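Local atomic coordinates of putative alpha-L-fucosidase (Bacteroides thetaiotaomicron, PDB entry 4H41), a protein that probably hydrolyses alpha-L-fucosyl linkages, perhaps in host glycans, as a putative fucosidase built on a TIM barrel. Residues H44-Q49 with I309-S314; P85-L90 with W147-E152; D175-M180 with N227-G232; T193-W198 with D231-V236. All blocks are in the same frame, centred on the assembly; numbering follows the deposited sequence.

All four contacts belong to one TIM barrel of eight parallel strands ringed by helices. Contact 1 joins the loop after the first strand to the turn after the last strand, and the other three fall between its segments along the chain. Contact 2 comes next, on the outside, its centre about 24 Å from that of contact 1. Contacts 3 and 4 follow and form one patch, with centres about 6 Å apart: they share Asp231 and Gly232 on helix 219-233, and Phe177 packs on Ile233 and Ile195. Contacts 1 and 4 touch inside the barrel, through Ile309 and Phe194. Together they link loop and turn at the barrel mouth, join outer helices and seat a helix on a strand.

Contact 1: H44-Q49 with I309-S314; sequences HDIPHQ and ITFEFS
Ile46 and Phe311 meet at the C-terminal mouth of the TIM barrel, where the loop after the first strand, 34-39, lies beside the turn from the last strand, 307-310, into helix 313-316. Ile46 CG1 comes in at the edge of the phenyl ring, in its plane, 3.9 Å from Phe311 CZ. One face of that ring is covered by Glu312 CB, 3.7 Å above the plane; the peptide linking Phe311 to Glu312 is cis. An unidentified molecule, probably from the crystallisation liquor, lies near the Phe311 side chain; such molecules often mark pockets. Gln49 makes the polar link. From CB its chain turns to put CG anti to the carbonyl carbon (chi1 -59°) and then runs extended, which brings CD to 4.2 Å from Ser314 O. At the tip the amide divides its work: OE1 accepts from Ala322 N, while NE2 donates to the Ser314 carbonyl in the first turn of the helix. Replacing Gln49 with an alanine would probably leave Ala322 N and Ser314 O without their shared amide partner and open a gap between loop and helix. Ser314 OG is engaged separately, by Asp59 of helix 53-65. The bond from Gln49 NE2 to Ser314 O is 3.1 Å long; the oxygen lies close to the amide plane, yet the nitrogen stands well above the carbonyl plane, 65° out of it.

Contact 2: P85-L90 with W147-E152; sequences PSPYLL and WKMYGE
Pro87 and the selenomethionine Met149 reach toward each other on the outside of the TIM barrel, between helices 87-91 and 136-151, with Pro87 CD lying 3.9 Å from Met149 SE. The selenomethionine chain bends at its last torsion (chi3 72°), which swings the methyl toward Pro85, Met149 CE lying 3.8 Å from Pro85 O. Beside it Tyr150 crosses the Pro85 ring obliquely, with the phenol OH 3.7 Å from Pro85 CD. Tyr150 OH is held from outside by Asp100 OD2, and Pro85 also packs on Ile25 of the second subunit. Next comes the start of helix 87-91: Ser86 is its N-cap, and OG accepts a nearly straight bond from Leu89 N, 2.8 Å long. Glu145, one turn before Met149 on helix 136-151, reaches over to bond both Ser86 OG and Tyr88 N, so this carboxylate ties the two helices together directly. Helix 136-151 has a wider pi-type turn over 147-151, with Glu152 N bonded to Trp147 O. Since the touching surfaces of the two segments are proline methylenes, a carbonyl, a selenium side chain and a phenol oxygen, the attraction is probably mainly van der Waals, with directional bonds supplied by Glu145 nearby.

Contact 3: D175-M180 with N227-G232; sequences DAFRAM and NEIFDG
Arg178 on helix 173-187 reaches across to Gly232 on helix 219-233, linking two successive outer helices of the TIM barrel. Its chain leaves with CG anti to the carbonyl carbon (chi1 -76°), runs straight through CD, then bends at chi3 (66°), which turns the edge of the guanidinium group, through NH1, to the glycine carbonyl. The aliphatic part runs close to the same oxygen: Arg178 CG and CD both stand 3.2 Å from Gly232 O. Gly232 lies in the last turn of its helix, where the partial negative charge of a helix C-terminus would be likely to strengthen the pull on the arginine. Deeper in the interface Phe177 offers the edge of its ring to a branch of Ile229, with CD2 4.5 Å from CG2, a loose apolar touch near the ring plane. Phe177 also rests on Ile162 of strand 157-162, so it fills the layer between the helices and the barrel wall. Asp175, a turn before Arg178, belongs to a pocket holding a bound polyether. The arginine bond is well aimed at both ends: NH1 is 2.8 Å from Gly232 O, in the carbonyl plane and on a lone pair, and the oxygen lies near the guanidinium plane.

Contact 4: T193-W198 with D231-V236; sequences TFISPW and DGIHEV
Thr193 and Val236 bring the backbones closest, 7.2 Å between their CA atoms, where the chain leaving helix 219-233 drops past the start of strand 193-195. Thr193 OG1 sits between the backbone N and the carbonyl carbon (chi1 58°), aimed at this descending chain, and donates a short 2.7 Å bond to Val236 O. The hydroxyl approaches tilted 30° from the carbonyl plane. The turn that presents this oxygen is itself closed by a backbone bond of 3.1 Å from Val236 N to Ile233 O. A valine in place of Thr193 would probably leave Val236 O without its hydroxyl donor and let the chain after the helix drift from the strand. Two residues along, Ile195 and Ile233 reach toward each other tip to tip, their CD1 methyls 3.8 Å apart. These isoleucines belong to the hydrophobic layer between barrel and helices, and both also pack on Phe177 of helix 173-187. Phe194, between the touching strand residues, points away from the helix and meets Tyr117, Tyr161 and Trp271 instead. Strand 193-195 is hydrogen-bonded to strands 157-162 and 239-243, its two parallel neighbours in the barrel wall.

Contact 1: H44-Q49 with I309-S314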
# COMPACT_ATOMS: atom_id res chain seq x y z
N HIS B 44 -12.39 -9.89 -3.87
CA HIS B 44 -11.45 -10.93 -3.45
C HIS B 44 -10.24 -10.35 -2.70
O HIS B 44 -9.67 -11.03 -1.84
CB HIS B 44 -10.88 -11.66 -4.66
CG HIS B 44 -11.78 -12.68 -5.29
ND1 HIS B 44 -11.56 -13.10 -6.59
CD2 HIS B 44 -12.82 -13.38 -4.78
CE1 HIS B 44 -12.49 -14.02 -6.83
NE2 HIS B 44 -13.25 -14.23 -5.76
N ASP B 45 -9.76 -9.18 -3.14
CA ASP B 45 -8.45 -8.70 -2.73
C ASP B 45 -8.20 -7.21 -2.84
O ASP B 45 -7.03 -6.79 -2.80
CB ASP B 45 -7.41 -9.43 -3.61
CG ASP B 45 -7.54 -9.15 -5.10
OD1 ASP B 45 -8.47 -8.44 -5.49
OD2 ASP B 45 -6.67 -9.61 -5.87
N ILE B 46 -9.24 -6.39 -2.88
CA ILE B 46 -9.06 -4.92 -2.89
C ILE B 46 -9.65 -4.39 -1.57
O ILE B 46 -10.86 -4.55 -1.34
CB ILE B 46 -9.74 -4.26 -4.09
CG1 ILE B 46 -9.34 -4.93 -5.44
CG2 ILE B 46 -9.46 -2.76 -4.08
CD1 ILE B 46 -7.81 -4.93 -5.72
N PRO B 47 -8.85 -3.68 -0.75
CA PRO B 47 -9.36 -3.20 0.54
C PRO B 47 -10.58 -2.32 0.38
O PRO B 47 -10.72 -1.55 -0.58
CB PRO B 47 -8.18 -2.46 1.14
CG PRO B 47 -6.99 -3.17 0.57
CD PRO B 47 -7.39 -3.44 -0.85
N HIS B 48 -11.51 -2.51 1.29
CA HIS B 48 -12.82 -1.84 1.24
C HIS B 48 -12.70 -0.37 1.53
O HIS B 48 -11.94 0.03 2.44
CB HIS B 48 -13.74 -2.51 2.28
CG HIS B 48 -15.21 -2.25 2.10
ND1 HIS B 48 -15.88 -2.66 0.97
CD2 HIS B 48 -16.10 -1.70 2.95
CE1 HIS B 48 -17.16 -2.34 1.16
NE2 HIS B 48 -17.34 -1.73 2.33
N GLN B 49 -13.48 0.47 0.80
CA GLN B 49 -13.42 1.93 1.04
C GLN B 49 -14.43 2.40 2.08
O GLN B 49 -14.39 3.55 2.44
CB GLN B 49 -13.58 2.74 -0.24
CG GLN B 49 -12.48 2.38 -1.25
CD GLN B 49 -12.31 3.46 -2.27
OE1 GLN B 49 -11.72 4.48 -1.98
NE2 GLN B 49 -12.82 3.27 -3.46
N ILE B 309 -14.63 -2.15 -20.76
CA ILE B 309 -15.07 -2.04 -19.38
C ILE B 309 -13.79 -1.99 -18.55
O ILE B 309 -12.72 -2.27 -19.07
CB ILE B 309 -16.04 -3.17 -18.96
CG1 ILE B 309 -15.32 -4.54 -18.88
CG2 ILE B 309 -17.24 -3.21 -19.93
CD1 ILE B 309 -16.21 -5.68 -18.36
N THR B 310 -13.88 -1.68 -17.25
CA THR B 310 -12.70 -1.69 -16.41
C THR B 310 -12.96 -2.27 -15.05
O THR B 310 -14.03 -2.07 -14.47
CB THR B 310 -12.15 -0.22 -16.25
OG1 THR B 310 -10.90 -0.22 -15.54
CG2 THR B 310 -13.11 0.70 -15.48
N PHE B 311 -11.97 -2.98 -14.55
CA PHE B 311 -11.79 -3.28 -13.13
C PHE B 311 -10.73 -2.25 -12.70
O PHE B 311 -9.57 -2.39 -13.08
CB PHE B 311 -11.36 -4.71 -12.86
CG PHE B 311 -11.38 -5.03 -11.38
CD1 PHE B 311 -10.34 -4.64 -10.56
CD2 PHE B 311 -12.53 -5.55 -10.79
CE1 PHE B 311 -10.41 -4.80 -9.19
CE2 PHE B 311 -12.60 -5.73 -9.41
CZ PHE B 311 -11.53 -5.36 -8.62
N GLU B 312 -11.07 -1.20 -11.95
CA GLU B 312 -12.38 -0.87 -11.38
C GLU B 312 -12.43 0.61 -11.16
O GLU B 312 -11.49 1.16 -10.58
CB GLU B 312 -12.58 -1.62 -10.05
CG GLU B 312 -14.00 -1.52 -9.50
CD GLU B 312 -14.19 -0.94 -8.11
OE1 GLU B 312 -13.27 -0.27 -7.61
OE2 GLU B 312 -15.28 -1.14 -7.52
N PHE B 313 -13.48 1.25 -11.59
CA PHE B 313 -13.56 2.71 -11.50
C PHE B 313 -13.43 3.24 -10.08
O PHE B 313 -12.62 4.16 -9.85
CB PHE B 313 -14.84 3.22 -12.11
CG PHE B 313 -15.01 4.71 -12.07
CD1 PHE B 313 -15.63 5.32 -10.99
CD2 PHE B 313 -14.59 5.50 -13.12
CE1 PHE B 313 -15.76 6.71 -10.93
CE2 PHE B 313 -14.69 6.89 -13.05
CZ PHE B 313 -15.29 7.48 -11.96
N SER B 314 -14.26 2.75 -9.15
CA SER B 314 -14.33 3.34 -7.80
C SER B 314 -12.98 3.43 -7.07
O SER B 314 -12.77 4.39 -6.33
CB SER B 314 -15.35 2.64 -6.94
OG SER B 314 -16.61 2.76 -7.58

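Contact 2: P85-L90 with W147-E152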
# COMPACT_ATOMS: atom_id res chain seq x y z
N PRO B 85 -29.71 -9.82 1.05
CA PRO B 85 -30.20 -10.77 2.07
C PRO B 85 -30.78 -12.02 1.43
O PRO B 85 -31.99 -12.18 1.34
CB PRO B 85 -31.24 -9.96 2.84
CG PRO B 85 -31.77 -9.00 1.85
CD PRO B 85 -30.62 -8.66 0.93
N SER B 86 -29.89 -12.89 0.94
CA SER B 86 -30.25 -14.12 0.25
C SER B 86 -30.88 -15.15 1.17
O SER B 86 -30.16 -15.72 1.98
CB SER B 86 -29.00 -14.74 -0.37
OG SER B 86 -29.20 -16.09 -0.77
N PRO B 87 -32.18 -15.51 1.01
CA PRO B 87 -32.73 -16.57 1.87
C PRO B 87 -31.94 -17.88 1.74
O PRO B 87 -31.66 -18.52 2.74
CB PRO B 87 -34.18 -16.74 1.35
CG PRO B 87 -34.49 -15.45 0.72
CD PRO B 87 -33.21 -14.95 0.13
N TYR B 88 -31.48 -18.22 0.54
CA TYR B 88 -30.71 -19.45 0.33
C TYR B 88 -29.35 -19.42 1.03
O TYR B 88 -29.03 -20.35 1.76
CB TYR B 88 -30.53 -19.72 -1.17
CG TYR B 88 -29.62 -20.89 -1.47
CD1 TYR B 88 -30.06 -22.20 -1.32
CD2 TYR B 88 -28.31 -20.69 -1.90
CE1 TYR B 88 -29.23 -23.28 -1.60
CE2 TYR B 88 -27.46 -21.76 -2.14
CZ TYR B 88 -27.93 -23.05 -2.01
OH TYR B 88 -27.12 -24.13 -2.30
N LEU B 89 -28.54 -18.37 0.79
CA LEU B 89 -27.20 -18.30 1.37
C LEU B 89 -27.27 -18.15 2.90
O LEU B 89 -26.45 -18.73 3.59
CB LEU B 89 -26.38 -17.17 0.76
CG LEU B 89 -26.07 -17.31 -0.75
CD1 LEU B 89 -25.39 -16.08 -1.28
CD2 LEU B 89 -25.20 -18.55 -1.04
N LEU B 90 -28.30 -17.48 3.42
CA LEU B 90 -28.47 -17.37 4.87
C LEU B 90 -28.75 -18.75 5.47
O LEU B 90 -28.21 -19.08 6.53
CB LEU B 90 -29.59 -16.40 5.21
CG LEU B 90 -29.24 -14.93 5.01
CD1 LEU B 90 -30.50 -14.07 5.00
CD2 LEU B 90 -28.24 -14.44 6.08
N TRP B 147 -33.82 -13.30 -9.63
CA TRP B 147 -34.78 -12.89 -10.66
C TRP B 147 -36.11 -12.49 -10.01
O TRP B 147 -36.69 -11.46 -10.36
CB TRP B 147 -35.05 -14.00 -11.70
CG TRP B 147 -35.91 -13.48 -12.81
CD1 TRP B 147 -37.24 -13.75 -13.02
CD2 TRP B 147 -35.58 -12.41 -13.71
NE1 TRP B 147 -37.73 -12.97 -14.05
CE2 TRP B 147 -36.72 -12.15 -14.49
CE3 TRP B 147 -34.39 -11.72 -13.99
CZ2 TRP B 147 -36.74 -11.15 -15.47
CZ3 TRP B 147 -34.42 -10.72 -14.94
CH2 TRP B 147 -35.57 -10.47 -15.70
N LYS B 148 -36.56 -13.26 -9.04
CA LYS B 148 -37.83 -12.98 -8.37
C LYS B 148 -37.77 -11.75 -7.48
O LYS B 148 -38.69 -10.94 -7.49
CB LYS B 148 -38.28 -14.18 -7.53
CG LYS B 148 -38.71 -15.35 -8.41
CD LYS B 148 -38.79 -16.67 -7.63
N MSE B 149 -36.68 -11.60 -6.73
CA MSE B 149 -36.53 -10.50 -5.77
C MSE B 149 -36.16 -9.17 -6.44
O MSE B 149 -36.60 -8.13 -6.00
CB MSE B 149 -35.45 -10.85 -4.74
CG MSE B 149 -35.85 -11.99 -3.80
SE MSE B 149 -34.24 -12.62 -2.80
CE MSE B 149 -34.07 -11.05 -1.63
N TYR B 150 -35.35 -9.22 -7.50
CA TYR B 150 -34.83 -8.02 -8.16
C TYR B 150 -35.12 -7.92 -9.67
O TYR B 150 -35.53 -6.86 -10.12
CB TYR B 150 -33.29 -7.96 -7.95
CG TYR B 150 -32.91 -7.96 -6.49
CD1 TYR B 150 -33.02 -6.80 -5.72
CD2 TYR B 150 -32.37 -9.09 -5.89
CE1 TYR B 150 -32.76 -6.82 -4.35
CE2 TYR B 150 -32.11 -9.12 -4.52
CZ TYR B 150 -32.26 -7.97 -3.77
OH TYR B 150 -32.00 -8.00 -2.44
N GLY B 151 -34.81 -8.95 -10.43
CA GLY B 151 -34.94 -8.92 -11.89
C GLY B 151 -36.30 -8.53 -12.42
O GLY B 151 -36.39 -7.75 -13.38
N GLU B 152 -37.37 -9.00 -11.74
CA GLU B 152 -38.76 -8.69 -12.11
C GLU B 152 -39.24 -7.35 -11.58
O GLU B 152 -40.31 -6.92 -11.96
CB GLU B 152 -39.70 -9.78 -11.55
CG GLU B 152 -39.54 -11.11 -12.24
CD GLU B 152 -40.57 -12.15 -11.86
OE1 GLU B 152 -41.06 -12.12 -10.70
OE2 GLU B 152 -40.85 -13.03 -12.69

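Contact 3: D175-M180 with N227-G232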
# COMPACT_ATOMS: atom_id res chain seq x y z
N ASP B 175 -18.93 -26.86 -19.12
CA ASP B 175 -20.20 -27.31 -18.57
C ASP B 175 -20.78 -26.28 -17.61
O ASP B 175 -21.99 -26.04 -17.61
CB ASP B 175 -20.06 -28.69 -17.90
CG ASP B 175 -19.84 -29.78 -18.96
OD1 ASP B 175 -20.59 -29.80 -19.98
OD2 ASP B 175 -18.99 -30.64 -18.74
N ALA B 176 -19.91 -25.65 -16.81
CA ALA B 176 -20.35 -24.65 -15.85
C ALA B 176 -20.90 -23.42 -16.53
O ALA B 176 -21.96 -22.94 -16.17
CB ALA B 176 -19.22 -24.27 -14.91
N PHE B 177 -20.16 -22.90 -17.50
CA PHE B 177 -20.58 -21.71 -18.25
C PHE B 177 -21.87 -21.99 -19.00
O PHE B 177 -22.75 -21.14 -19.03
CB PHE B 177 -19.47 -21.27 -19.23
CG PHE B 177 -18.20 -20.70 -18.63
CD1 PHE B 177 -18.24 -19.93 -17.48
CD2 PHE B 177 -16.99 -20.84 -19.29
CE1 PHE B 177 -17.06 -19.41 -16.94
CE2 PHE B 177 -15.84 -20.24 -18.78
CZ PHE B 177 -15.88 -19.56 -17.61
N ARG B 178 -21.99 -23.18 -19.59
CA ARG B 178 -23.22 -23.56 -20.32
C ARG B 178 -24.41 -23.59 -19.38
O ARG B 178 -25.46 -23.06 -19.73
CB ARG B 178 -23.05 -24.91 -20.98
CG ARG B 178 -22.19 -24.86 -22.22
CD ARG B 178 -21.86 -26.26 -22.68
NE ARG B 178 -23.05 -26.97 -23.15
CZ ARG B 178 -23.50 -27.00 -24.40
NH1 ARG B 178 -22.87 -26.34 -25.36
NH2 ARG B 178 -24.60 -27.70 -24.69
N ALA B 179 -24.27 -24.20 -18.20
CA ALA B 179 -25.39 -24.32 -17.27
C ALA B 179 -25.80 -22.99 -16.69
O ALA B 179 -27.00 -22.69 -16.62
CB ALA B 179 -25.03 -25.28 -16.14
N MSE B 180 -24.84 -22.19 -16.30
CA MSE B 180 -25.13 -20.89 -15.67
C MSE B 180 -25.66 -19.92 -16.69
O MSE B 180 -26.69 -19.30 -16.43
CB MSE B 180 -23.88 -20.36 -14.96
CG MSE B 180 -23.53 -21.24 -13.76
SE MSE B 180 -21.93 -20.79 -12.73
CE MSE B 180 -20.63 -20.69 -14.18
N ASN B 227 -10.66 -21.55 -28.54
CA ASN B 227 -11.51 -22.02 -29.64
C ASN B 227 -12.46 -23.09 -29.13
O ASN B 227 -13.66 -23.07 -29.40
CB ASN B 227 -10.64 -22.56 -30.78
CG ASN B 227 -11.42 -23.05 -31.93
OD1 ASN B 227 -12.15 -22.29 -32.55
ND2 ASN B 227 -11.32 -24.34 -32.24
N GLU B 228 -11.94 -24.01 -28.30
CA GLU B 228 -12.77 -25.06 -27.72
C GLU B 228 -13.78 -24.51 -26.72
O GLU B 228 -14.92 -24.96 -26.68
CB GLU B 228 -11.90 -26.11 -26.99
CG GLU B 228 -11.03 -26.91 -27.94
CD GLU B 228 -10.35 -28.11 -27.32
OE1 GLU B 228 -11.07 -29.01 -26.81
OE2 GLU B 228 -9.10 -28.19 -27.37
N ILE B 229 -13.36 -23.56 -25.89
CA ILE B 229 -14.26 -22.99 -24.89
C ILE B 229 -15.37 -22.24 -25.58
O ILE B 229 -16.54 -22.51 -25.29
CB ILE B 229 -13.50 -22.12 -23.85
CG1 ILE B 229 -12.61 -23.01 -23.01
CG2 ILE B 229 -14.47 -21.36 -22.97
CD1 ILE B 229 -11.44 -22.28 -22.41
N PHE B 230 -15.03 -21.33 -26.50
CA PHE B 230 -16.05 -20.54 -27.20
C PHE B 230 -17.00 -21.43 -28.01
O PHE B 230 -18.19 -21.20 -27.94
CB PHE B 230 -15.46 -19.45 -28.04
CG PHE B 230 -14.77 -18.35 -27.28
CD1 PHE B 230 -15.23 -17.95 -26.02
CD2 PHE B 230 -13.65 -17.74 -27.78
CE1 PHE B 230 -14.58 -16.92 -25.33
CE2 PHE B 230 -12.99 -16.75 -27.07
CZ PHE B 230 -13.49 -16.31 -25.87
N ASP B 231 -16.50 -22.52 -28.61
CA ASP B 231 -17.35 -23.49 -29.31
C ASP B 231 -18.42 -24.05 -28.37
O ASP B 231 -19.58 -24.21 -28.78
CB ASP B 231 -16.50 -24.63 -29.89
CG ASP B 231 -17.32 -25.60 -30.73
OD1 ASP B 231 -18.01 -25.14 -31.67
OD2 ASP B 231 -17.40 -26.77 -30.35
N GLY B 232 -18.05 -24.33 -27.13
CA GLY B 232 -18.96 -24.88 -26.14
C GLY B 232 -19.92 -23.91 -25.48
O GLY B 232 -21.01 -24.31 -25.09

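Contact 4: T193-W198 with D231-V236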
# COMPACT_ATOMS: atom_id res chain seq x y z
N THR B 193 -25.39 -11.95 -21.26
CA THR B 193 -24.45 -12.58 -20.33
C THR B 193 -23.01 -12.35 -20.82
O THR B 193 -22.77 -12.20 -22.02
CB THR B 193 -24.73 -14.08 -20.27
OG1 THR B 193 -24.58 -14.55 -21.60
CG2 THR B 193 -26.13 -14.43 -19.74
N PHE B 194 -22.07 -12.34 -19.92
CA PHE B 194 -20.66 -12.25 -20.32
C PHE B 194 -19.77 -12.86 -19.27
O PHE B 194 -20.20 -13.07 -18.12
CB PHE B 194 -20.22 -10.81 -20.66
CG PHE B 194 -19.85 -9.91 -19.50
CD1 PHE B 194 -20.83 -9.31 -18.72
CD2 PHE B 194 -18.52 -9.57 -19.27
CE1 PHE B 194 -20.49 -8.42 -17.69
CE2 PHE B 194 -18.18 -8.74 -18.21
CZ PHE B 194 -19.16 -8.13 -17.46
N ILE B 195 -18.54 -13.19 -19.70
CA ILE B 195 -17.47 -13.69 -18.86
C ILE B 195 -16.28 -12.70 -18.95
O ILE B 195 -16.15 -11.98 -19.93
CB ILE B 195 -17.05 -15.14 -19.23
CG1 ILE B 195 -16.59 -15.27 -20.70
CG2 ILE B 195 -18.14 -16.13 -18.87
CD1 ILE B 195 -15.86 -16.55 -20.98
N SER B 196 -15.41 -12.71 -17.95
CA SER B 196 -14.20 -11.89 -17.94
C SER B 196 -13.00 -12.75 -17.50
O SER B 196 -12.51 -12.67 -16.37
CB SER B 196 -14.35 -10.63 -17.08
OG SER B 196 -13.20 -9.81 -17.27
N PRO B 197 -12.56 -13.64 -18.39
CA PRO B 197 -11.38 -14.48 -18.09
C PRO B 197 -10.10 -13.65 -18.16
O PRO B 197 -10.16 -12.45 -18.41
CB PRO B 197 -11.42 -15.52 -19.21
CG PRO B 197 -12.07 -14.80 -20.36
CD PRO B 197 -13.05 -13.87 -19.76
N TRP B 198 -8.95 -14.27 -17.95
CA TRP B 198 -7.65 -13.57 -18.06
C TRP B 198 -6.76 -14.37 -19.01
O TRP B 198 -7.10 -15.48 -19.40
CB TRP B 198 -7.02 -13.31 -16.68
CG TRP B 198 -6.34 -14.47 -16.02
CD1 TRP B 198 -5.01 -14.76 -16.06
CD2 TRP B 198 -6.92 -15.38 -15.07
NE1 TRP B 198 -4.74 -15.88 -15.29
CE2 TRP B 198 -5.89 -16.24 -14.63
CE3 TRP B 198 -8.22 -15.60 -14.61
CZ2 TRP B 198 -6.14 -17.33 -13.80
CZ3 TRP B 198 -8.45 -16.64 -13.73
CH2 TRP B 198 -7.44 -17.52 -13.37
N ASP B 231 -16.50 -22.52 -28.61
CA ASP B 231 -17.35 -23.49 -29.31
C ASP B 231 -18.42 -24.05 -28.37
O ASP B 231 -19.58 -24.21 -28.78
CB ASP B 231 -16.50 -24.63 -29.89
CG ASP B 231 -17.32 -25.60 -30.73
OD1 ASP B 231 -18.01 -25.14 -31.67
OD2 ASP B 231 -17.40 -26.77 -30.35
N GLY B 232 -18.05 -24.33 -27.13
CA GLY B 232 -18.96 -24.88 -26.14
C GLY B 232 -19.92 -23.91 -25.48
O GLY B 232 -21.01 -24.31 -25.09
N ILE B 233 -19.57 -22.62 -25.39
CA ILE B 233 -20.39 -21.68 -24.60
C ILE B 233 -21.08 -20.56 -25.37
O ILE B 233 -21.89 -19.87 -24.76
CB ILE B 233 -19.50 -21.03 -23.49
CG1 ILE B 233 -18.50 -19.96 -24.03
CG2 ILE B 233 -18.77 -22.11 -22.69
CD1 ILE B 233 -17.74 -19.15 -23.00
N HIS B 234 -20.73 -20.32 -26.63
CA HIS B 234 -21.22 -19.14 -27.34
C HIS B 234 -22.76 -19.04 -27.45
O HIS B 234 -23.25 -17.93 -27.65
CB HIS B 234 -20.63 -19.04 -28.75
CG HIS B 234 -21.20 -20.03 -29.71
ND1 HIS B 234 -22.25 -19.70 -30.55
CD2 HIS B 234 -20.86 -21.32 -29.92
CE1 HIS B 234 -22.52 -20.80 -31.25
NE2 HIS B 234 -21.70 -21.79 -30.92
N GLU B 235 -23.51 -20.13 -27.33
CA GLU B 235 -24.96 -20.02 -27.46
C GLU B 235 -25.59 -19.37 -26.24
O GLU B 235 -26.68 -18.84 -26.38
CB GLU B 235 -25.62 -21.36 -27.75
CG GLU B 235 -25.22 -21.88 -29.12
CD GLU B 235 -25.96 -23.10 -29.63
OE1 GLU B 235 -27.07 -23.39 -29.14
OE2 GLU B 235 -25.43 -23.76 -30.56
N VAL B 236 -24.92 -19.36 -25.10
CA VAL B 236 -25.47 -18.75 -23.88
C VAL B 236 -24.54 -17.71 -23.24
O VAL B 236 -24.93 -17.14 -22.24
CB VAL B 236 -25.89 -19.82 -22.86
CG1 VAL B 236 -27.02 -20.69 -23.40
CG2 VAL B 236 -24.70 -20.68 -22.43